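Long-range contacts in putative GH105 family protein (Salmonella enterica subsp. enterica serovar Paratyphi A, PDB 3QWT), which is of unknown function but has an alpha/alpha-toroid fold and, as a possible family 105 glycoside hydrolase, probably hydrolyses unsaturated oligosaccharides: residues A[212-217]-A[227-232]; A[223-228]-A[345-350]. All coordinates share one frame; numbering follows the deposited sequence.

Interaction 1: A[212-217]-A[227-232]; sequences LWFHGW and NARWAR
Asn227 meets the ring of Phe214 through its backbone and its CB: Phe214 CD1 comes to 3.5 Å from Asn227 C, and Phe214 CE1 packs against the CB. Ala228 supplies the direct hydrogen bond of the contact. His215 N donates to Ala228 O over 2.9 Å, with an N-H...O angle of 139°, so the bond is bent at the hydrogen. The same oxygen receives a CA-H...O contact from Phe214 CA at 3.3 Å, while Ala228 N and Gly216 N both donate to water 1, which adds a bridge beside the direct bond. These loops lie on the end of the alpha/alpha toroid where helix 231-248 begins, with 227-230 leading into its first turn. Arg229, centre of an inverse gamma turn, places its CA 3.5 Å from Trp213 O in a nearly straight CA-H...O contact. Its chain is extended from CG to NE and runs alongside Phe214, whose CE1 lies over one face of the guanidinium; salt bridges to Asp207 and Asp286 hold the charged end. Trp230, the N-cap residue of the helix, has CG anti to its backbone N (chi1 175°), which brings the edge of its six-membered ring, through CE3 and CZ3, toward the face of His215 in a tilted edge-to-face pair. The centroids are 4.6 Å apart and the planes 51° apart; hydrogen bonds to Tyr354 and Asp169 at the two ring nitrogens fix the rotation of the imidazole.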
ATOM      1  N   LEU A 212       1.749  38.975 -18.894  1.00 34.41           N
ATOM      2  CA  LEU A 212       0.355  38.904 -19.308  1.00 37.53           C
ATOM      3  C   LEU A 212       0.222  37.908 -20.468  1.00 40.25           C
ATOM      4  O   LEU A 212       1.226  37.377 -20.948  1.00 41.88           O
ATOM      5  CB  LEU A 212      -0.160  40.298 -19.697  1.00 33.63           C
ATOM      6  CG  LEU A 212      -0.049  41.320 -18.560  1.00 38.92           C
ATOM      7  CD1 LEU A 212      -0.261  42.775 -19.042  1.00 41.98           C
ATOM      8  CD2 LEU A 212      -0.998  40.972 -17.408  1.00 29.51           C
ATOM      9  N   TRP A 213      -1.005  37.674 -20.929  1.00 35.77           N
ATOM     10  CA  TRP A 213      -1.259  36.691 -21.982  1.00 40.76           C
ATOM     11  C   TRP A 213      -1.817  37.285 -23.276  1.00 41.97           C
ATOM     12  O   TRP A 213      -2.537  38.282 -23.260  1.00 37.74           O
ATOM     13  CB  TRP A 213      -2.259  35.650 -21.488  1.00 37.42           C
ATOM     14  CG  TRP A 213      -1.688  34.619 -20.573  1.00 31.45           C
ATOM     15  CD1 TRP A 213      -0.882  34.828 -19.499  1.00 33.51           C
ATOM     16  CD2 TRP A 213      -1.931  33.209 -20.630  1.00 28.95           C
ATOM     17  NE1 TRP A 213      -0.582  33.623 -18.890  1.00 33.73           N
ATOM     18  CE2 TRP A 213      -1.219  32.619 -19.565  1.00 27.69           C
ATOM     19  CE3 TRP A 213      -2.669  32.389 -21.490  1.00 31.66           C
ATOM     20  CZ2 TRP A 213      -1.228  31.239 -19.334  1.00 34.89           C
ATOM     21  CZ3 TRP A 213      -2.685  31.022 -21.262  1.00 31.13           C
ATOM     22  CH2 TRP A 213      -1.958  30.456 -20.191  1.00 33.21           C
ATOM     23  N   PHE A 214      -1.511  36.640 -24.396  1.00 34.30           N
ATOM     24  CA  PHE A 214      -2.147  36.989 -25.650  1.00 32.84           C
ATOM     25  C   PHE A 214      -3.503  36.306 -25.777  1.00 37.68           C
ATOM     26  O   PHE A 214      -3.697  35.184 -25.297  1.00 26.30           O
ATOM     27  CB  PHE A 214      -1.243  36.611 -26.818  1.00 41.79           C
ATOM     28  CG  PHE A 214       0.042  37.386 -26.846  1.00 43.79           C
ATOM     29  CD1 PHE A 214       0.024  38.758 -27.001  1.00 41.24           C
ATOM     30  CD2 PHE A 214       1.259  36.748 -26.689  1.00 40.93           C
ATOM     31  CE1 PHE A 214       1.221  39.486 -27.013  1.00 43.18           C
ATOM     32  CE2 PHE A 214       2.450  37.473 -26.700  1.00 45.05           C
ATOM     33  CZ  PHE A 214       2.424  38.841 -26.862  1.00 41.99           C
ATOM     34  N   HIS A 215      -4.438  36.965 -26.439  1.00 34.88           N
ATOM     35  CA  HIS A 215      -5.770  36.386 -26.567  1.00 43.44           C
ATOM     36  C   HIS A 215      -5.754  35.043 -27.305  1.00 40.82           C
ATOM     37  O   HIS A 215      -6.272  34.046 -26.794  1.00 37.19           O
ATOM     38  CB  HIS A 215      -6.756  37.352 -27.239  1.00 40.00           C
ATOM     39  CG  HIS A 215      -8.154  36.828 -27.290  1.00 46.15           C
ATOM     40  ND1 HIS A 215      -9.098  37.298 -28.179  1.00 46.52           N
ATOM     41  CD2 HIS A 215      -8.767  35.866 -26.558  1.00 47.26           C
ATOM     42  CE1 HIS A 215     -10.234  36.645 -27.991  1.00 49.39           C
ATOM     43  NE2 HIS A 215     -10.060  35.775 -27.014  1.00 49.83           N
ATOM     44  N   GLY A 216      -5.155  35.017 -28.494  1.00 36.82           N
ATOM     45  CA  GLY A 216      -5.183  33.824 -29.319  1.00 37.75           C
ATOM     46  C   GLY A 216      -3.868  33.399 -29.956  1.00 41.38           C
ATOM     47  O   GLY A 216      -2.897  34.168 -30.021  1.00 36.76           O
ATOM     48  N   TRP A 217      -3.868  32.154 -30.436  1.00 34.02           N
ATOM     49  CA  TRP A 217      -2.752  31.548 -31.155  1.00 31.83           C
ATOM     50  C   TRP A 217      -3.298  30.707 -32.301  1.00 34.95           C
ATOM     51  O   TRP A 217      -4.315  30.016 -32.155  1.00 35.72           O
ATOM     52  CB  TRP A 217      -1.932  30.645 -30.217  1.00 27.27           C
ATOM     53  CG  TRP A 217      -1.025  29.686 -30.942  1.00 29.63           C
ATOM     54  CD1 TRP A 217      -1.279  28.378 -31.223  1.00 38.21           C
ATOM     55  CD2 TRP A 217       0.268  29.967 -31.487  1.00 31.97           C
ATOM     56  NE1 TRP A 217      -0.224  27.828 -31.908  1.00 33.79           N
ATOM     57  CE2 TRP A 217       0.734  28.788 -32.087  1.00 35.94           C
ATOM     58  CE3 TRP A 217       1.071  31.109 -31.540  1.00 35.29           C
ATOM     59  CZ2 TRP A 217       1.975  28.712 -32.715  1.00 38.68           C
ATOM     60  CZ3 TRP A 217       2.297  31.033 -32.167  1.00 37.59           C
ATOM     61  CH2 TRP A 217       2.737  29.846 -32.747  1.00 34.94           C
ATOM     62  N   ASN A 227      -1.723  40.089 -31.393  1.00 46.03           N
ATOM     63  CA  ASN A 227      -0.940  40.130 -30.155  1.00 50.35           C
ATOM     64  C   ASN A 227      -1.650  40.966 -29.091  1.00 45.68           C
ATOM     65  O   ASN A 227      -1.039  41.787 -28.415  1.00 40.17           O
ATOM     66  CB  ASN A 227       0.476  40.676 -30.398  1.00 51.03           C
ATOM     67  CG  ASN A 227       1.349  39.726 -31.208  1.00 50.12           C
ATOM     68  OD1 ASN A 227       0.885  38.723 -31.742  1.00 54.31           O
ATOM     69  ND2 ASN A 227       2.621  40.051 -31.309  1.00 55.76           N
ATOM     70  N   ALA A 228      -2.947  40.730 -28.939  1.00 41.11           N
ATOM     71  CA  ALA A 228      -3.759  41.492 -28.005  1.00 42.71           C
ATOM     72  C   ALA A 228      -3.613  41.011 -26.565  1.00 43.47           C
ATOM     73  O   ALA A 228      -3.793  39.829 -26.261  1.00 42.43           O
ATOM     74  CB  ALA A 228      -5.233  41.460 -28.434  1.00 48.98           C
ATOM     75  N   ARG A 229      -3.274  41.928 -25.673  1.00 35.61           N
ATOM     76  CA  ARG A 229      -3.216  41.576 -24.272  1.00 43.90           C
ATOM     77  C   ARG A 229      -4.567  41.949 -23.694  1.00 42.57           C
ATOM     78  O   ARG A 229      -4.721  42.943 -22.981  1.00 45.73           O
ATOM     79  CB  ARG A 229      -2.033  42.251 -23.573  1.00 38.58           C
ATOM     80  CG  ARG A 229      -0.712  41.827 -24.186  1.00 42.45           C
ATOM     81  CD  ARG A 229       0.498  42.472 -23.517  1.00 45.07           C
ATOM     82  NE  ARG A 229       1.738  41.993 -24.121  1.00 47.48           N
ATOM     83  CZ  ARG A 229       2.359  42.607 -25.126  1.00 44.32           C
ATOM     84  NH1 ARG A 229       1.859  43.719 -25.624  1.00 44.07           N
ATOM     85  NH2 ARG A 229       3.480  42.111 -25.636  1.00 41.59           N
ATOM     86  N   TRP A 230      -5.550  41.127 -24.032  1.00 32.91           N
ATOM     87  CA  TRP A 230      -6.948  41.459 -23.790  1.00 38.75           C
ATOM     88  C   TRP A 230      -7.351  41.145 -22.357  1.00 38.95           C
ATOM     89  O   TRP A 230      -7.010  40.096 -21.818  1.00 43.41           O
ATOM     90  CB  TRP A 230      -7.829  40.728 -24.798  1.00 41.97           C
ATOM     91  CG  TRP A 230      -9.293  40.896 -24.594  1.00 44.37           C
ATOM     92  CD1 TRP A 230      -9.971  42.066 -24.522  1.00 46.55           C
ATOM     93  CD2 TRP A 230     -10.274  39.851 -24.482  1.00 38.81           C
ATOM     94  NE1 TRP A 230     -11.310  41.823 -24.349  1.00 48.43           N
ATOM     95  CE2 TRP A 230     -11.525  40.471 -24.328  1.00 37.14           C
ATOM     96  CE3 TRP A 230     -10.210  38.452 -24.486  1.00 47.22           C
ATOM     97  CZ2 TRP A 230     -12.711  39.749 -24.177  1.00 41.02           C
ATOM     98  CZ3 TRP A 230     -11.399  37.724 -24.338  1.00 49.48           C
ATOM     99  CH2 TRP A 230     -12.625  38.375 -24.181  1.00 46.72           C
ATOM    100  N   ALA A 231      -8.071  42.074 -21.741  1.00 38.66           N
ATOM    101  CA  ALA A 231      -8.389  41.979 -20.320  1.00 36.24           C
ATOM    102  C   ALA A 231      -9.212  40.742 -19.949  1.00 32.65           C
ATOM    103  O   ALA A 231      -8.739  39.874 -19.210  1.00 44.69           O
ATOM    104  CB  ALA A 231      -9.093  43.251 -19.847  1.00 33.82           C
ATOM    105  N   ARG A 232     -10.445  40.659 -20.432  1.00 35.90           N
ATOM    106  CA  ARG A 232     -11.297  39.537 -20.040  1.00 36.97           C
ATOM    107  C   ARG A 232     -10.579  38.182 -20.211  1.00 38.40           C
ATOM    108  O   ARG A 232     -10.621  37.332 -19.321  1.00 43.88           O
ATOM    109  CB  ARG A 232     -12.666  39.571 -20.741  1.00 30.63           C
ATOM    110  CG  ARG A 232     -13.526  38.346 -20.356  1.00 40.14           C
ATOM    111  CD  ARG A 232     -15.023  38.634 -20.304  1.00 41.92           C
ATOM    112  NE  ARG A 232     -15.577  38.922 -21.623  1.00 50.55           N
ATOM    113  CZ  ARG A 232     -16.038  40.109 -21.993  1.00 48.76           C
ATOM    114  NH1 ARG A 232     -16.518  40.278 -23.212  1.00 52.65           N
ATOM    115  NH2 ARG A 232     -16.027  41.125 -21.141  1.00 52.86           N
TER
HETATM  116  O   HOH W   1      -3.841  37.625 -29.468  1.00 36.41           O

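Interaction 2: A[223-228]-A[345-350]; sequences HNFANA and TGMGHD
The Phe225 ring is covered on both faces and met at its rim. Over one face sits selenomethionine Met347, whose CG lies 3.5 Å from the Phe225 ring centroid and 13° off the normal, a CH-pi contact. Its SE, 4.3 Å from the same centroid, adds a Met-aromatic contact. The opposite face carries His223 CE1, about 3.6 Å above the plane; His223 ND1 accepts a hydrogen bond from Phe225 N, in the imidazole plane, which fixes that ring against its neighbour. The edge of Phe225 points at the face of His349 in an offset edge-to-face pair, with planes 78° apart and Phe225 CD1 3.6 Å from His349 CE1. Met347 CG stands anti to its backbone N, and the bend at chi2 (70°) turns SE over the ring. Next along the chain, Ala226 CB packs 3.5 Å from Asp350 C, and water 2 donates to Gly348 O while accepting a weak bond from Ala226 N. No direct hydrogen bond joins the segments. Asp350, at the N-cap of helix 351-355, caps Phe353 N through OD1. The Met-aromatic and CH-pi contacts on Phe225, with its edge-to-face pair, join the loop before helix 231-248 to the loop before helix 351-355, two surface loops of the alpha/alpha toroid.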
ATOM      1  N   HIS A 223       1.150  32.314 -35.302  1.00 43.65           N
ATOM      2  CA  HIS A 223       1.118  33.693 -34.838  1.00 42.48           C
ATOM      3  C   HIS A 223       0.084  33.862 -33.724  1.00 39.64           C
ATOM      4  O   HIS A 223      -0.726  32.955 -33.460  1.00 32.79           O
ATOM      5  CB  HIS A 223       0.797  34.631 -36.005  1.00 37.79           C
ATOM      6  CG  HIS A 223      -0.526  34.350 -36.645  1.00 45.58           C
ATOM      7  ND1 HIS A 223      -1.715  34.816 -36.125  1.00 41.28           N
ATOM      8  CD2 HIS A 223      -0.851  33.636 -37.749  1.00 48.58           C
ATOM      9  CE1 HIS A 223      -2.715  34.410 -36.888  1.00 47.87           C
ATOM     10  NE2 HIS A 223      -2.219  33.690 -37.879  1.00 49.24           N
ATOM     11  N   ASN A 224       0.143  35.013 -33.055  1.00 40.09           N
ATOM     12  CA  ASN A 224      -0.832  35.374 -32.031  1.00 39.82           C
ATOM     13  C   ASN A 224      -1.788  36.473 -32.487  1.00 42.22           C
ATOM     14  O   ASN A 224      -2.188  37.325 -31.691  1.00 43.38           O
ATOM     15  CB  ASN A 224      -0.137  35.792 -30.734  1.00 38.20           C
ATOM     16  CG  ASN A 224       0.515  34.616 -30.015  1.00 37.67           C
ATOM     17  OD1 ASN A 224       1.723  34.425 -30.097  1.00 32.75           O
ATOM     18  ND2 ASN A 224      -0.293  33.811 -29.321  1.00 34.05           N
ATOM     19  N   PHE A 225      -2.164  36.439 -33.762  1.00 45.45           N
ATOM     20  CA  PHE A 225      -3.081  37.443 -34.325  1.00 49.71           C
ATOM     21  C   PHE A 225      -2.591  38.855 -34.026  1.00 53.96           C
ATOM     22  O   PHE A 225      -1.435  39.191 -34.299  1.00 51.57           O
ATOM     23  CB  PHE A 225      -4.517  37.221 -33.821  1.00 43.55           C
ATOM     24  CG  PHE A 225      -5.079  35.882 -34.213  1.00 42.24           C
ATOM     25  CD1 PHE A 225      -5.880  35.752 -35.339  1.00 43.60           C
ATOM     26  CD2 PHE A 225      -4.744  34.740 -33.499  1.00 39.75           C
ATOM     27  CE1 PHE A 225      -6.362  34.513 -35.723  1.00 46.70           C
ATOM     28  CE2 PHE A 225      -5.228  33.498 -33.874  1.00 43.81           C
ATOM     29  CZ  PHE A 225      -6.041  33.383 -34.986  1.00 45.86           C
ATOM     30  N   ALA A 226      -3.461  39.670 -33.445  1.00 53.48           N
ATOM     31  CA  ALA A 226      -3.122  41.060 -33.155  1.00 49.56           C
ATOM     32  C   ALA A 226      -2.187  41.207 -31.951  1.00 50.69           C
ATOM     33  O   ALA A 226      -1.887  42.323 -31.541  1.00 50.90           O
ATOM     34  CB  ALA A 226      -4.389  41.869 -32.937  1.00 47.34           C
ATOM     35  N   ASN A 227      -1.723  40.089 -31.393  1.00 46.03           N
ATOM     36  CA  ASN A 227      -0.940  40.130 -30.155  1.00 50.35           C
ATOM     37  C   ASN A 227      -1.650  40.966 -29.091  1.00 45.68           C
ATOM     38  O   ASN A 227      -1.039  41.787 -28.415  1.00 40.17           O
ATOM     39  CB  ASN A 227       0.476  40.676 -30.398  1.00 51.03           C
ATOM     40  CG  ASN A 227       1.349  39.726 -31.208  1.00 50.12           C
ATOM     41  OD1 ASN A 227       0.885  38.723 -31.742  1.00 54.31           O
ATOM     42  ND2 ASN A 227       2.621  40.051 -31.309  1.00 55.76           N
ATOM     43  N   ALA A 228      -2.947  40.730 -28.939  1.00 41.11           N
ATOM     44  CA  ALA A 228      -3.759  41.492 -28.005  1.00 42.71           C
ATOM     45  C   ALA A 228      -3.613  41.011 -26.565  1.00 43.47           C
ATOM     46  O   ALA A 228      -3.793  39.829 -26.261  1.00 42.43           O
ATOM     47  CB  ALA A 228      -5.233  41.460 -28.434  1.00 48.98           C
ATOM     48  N   THR A 345     -16.631  38.805 -27.158  1.00 51.34           N
ATOM     49  CA  THR A 345     -15.507  39.282 -27.969  1.00 53.79           C
ATOM     50  C   THR A 345     -14.748  38.141 -28.650  1.00 50.84           C
ATOM     51  O   THR A 345     -14.105  37.320 -27.981  1.00 46.68           O
ATOM     52  CB  THR A 345     -14.495  40.105 -27.123  1.00 47.72           C
ATOM     53  OG1 THR A 345     -15.135  41.262 -26.582  1.00 47.64           O
ATOM     54  CG2 THR A 345     -13.299  40.539 -27.962  1.00 44.64           C
ATOM     55  N   GLY A 346     -14.813  38.112 -29.980  1.00 45.01           N
ATOM     56  CA  GLY A 346     -14.065  37.152 -30.777  1.00 47.15           C
ATOM     57  C   GLY A 346     -12.578  37.458 -30.918  1.00 48.95           C
ATOM     58  O   GLY A 346     -12.016  38.295 -30.198  1.00 46.02           O
HETATM   59  N   MSE A 347     -11.925  36.771 -31.847  1.00 46.33           N
HETATM   60  CA  MSE A 347     -10.499  36.974 -32.036  1.00 47.97           C
HETATM   61  C   MSE A 347     -10.273  38.151 -32.969  1.00 48.04           C
HETATM   62  O   MSE A 347     -10.811  38.189 -34.082  1.00 50.82           O
HETATM   63  CB  MSE A 347      -9.830  35.725 -32.604  1.00 44.78           C
HETATM   64  CG  MSE A 347      -8.330  35.893 -32.780  1.00 43.93           C
HETATM   65 SE   MSE A 347      -7.454  35.970 -31.041  0.72 48.22          SE
HETATM   66  CE  MSE A 347      -8.410  34.430 -30.218  1.00 27.40           C
ATOM     67  N   GLY A 348      -9.483  39.112 -32.512  1.00 39.04           N
ATOM     68  CA  GLY A 348      -9.212  40.291 -33.312  1.00 42.88           C
ATOM     69  C   GLY A 348      -7.989  40.100 -34.178  1.00 47.55           C
ATOM     70  O   GLY A 348      -7.032  39.432 -33.778  1.00 47.61           O
ATOM     71  N   HIS A 349      -8.024  40.674 -35.375  1.00 50.64           N
ATOM     72  CA  HIS A 349      -6.876  40.639 -36.271  1.00 51.28           C
ATOM     73  C   HIS A 349      -6.107  41.954 -36.211  1.00 48.07           C
ATOM     74  O   HIS A 349      -5.022  42.073 -36.762  1.00 48.98           O
ATOM     75  CB  HIS A 349      -7.300  40.275 -37.693  1.00 52.91           C
ATOM     76  CG  HIS A 349      -7.812  38.872 -37.817  1.00 61.39           C
ATOM     77  ND1 HIS A 349      -7.047  37.842 -38.323  1.00 68.10           N
ATOM     78  CD2 HIS A 349      -9.001  38.320 -37.474  1.00 65.33           C
ATOM     79  CE1 HIS A 349      -7.749  36.721 -38.299  1.00 69.76           C
ATOM     80  NE2 HIS A 349      -8.939  36.984 -37.787  1.00 66.55           N
ATOM     81  N   ASP A 350      -6.675  42.928 -35.508  1.00 46.05           N
ATOM     82  CA  ASP A 350      -5.960  44.150 -35.142  1.00 49.97           C
ATOM     83  C   ASP A 350      -6.427  44.622 -33.767  1.00 49.64           C
ATOM     84  O   ASP A 350      -7.466  44.179 -33.271  1.00 51.19           O
ATOM     85  CB  ASP A 350      -6.131  45.265 -36.202  1.00 47.82           C
ATOM     86  CG  ASP A 350      -7.590  45.598 -36.486  1.00 55.30           C
ATOM     87  OD1 ASP A 350      -8.443  45.409 -35.587  1.00 54.31           O
ATOM     88  OD2 ASP A 350      -7.883  46.047 -37.618  1.00 54.76           O
TER
HETATM   89  O   HOH W   2      -6.103  39.215 -31.305  1.00 46.94           O

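How the interactions relate
From the N terminus, 212-217 comes first, after helix 188-205, and ends in strand 216-218. The chain then turns through 223-228 into helix 231-248, and interaction 1 closes this short loop, with nine residues between its segments. Interaction 2 starts inside that loop and shares Asn227 and Ala228 with interaction 1, but its second segment lies 116 residues further on, before helix 351-355; the two closures therefore cross. Their centres are 8 Å apart. Direct contacts join them: Gly216 O lies 2.7 Å from Asn224 ND2, a probable hydrogen bond, and Gly216 CA packs 3.4 Å from Met347 CE. Together they tie the start of helix 231-248 to the loop 345-350 before helix 351-355.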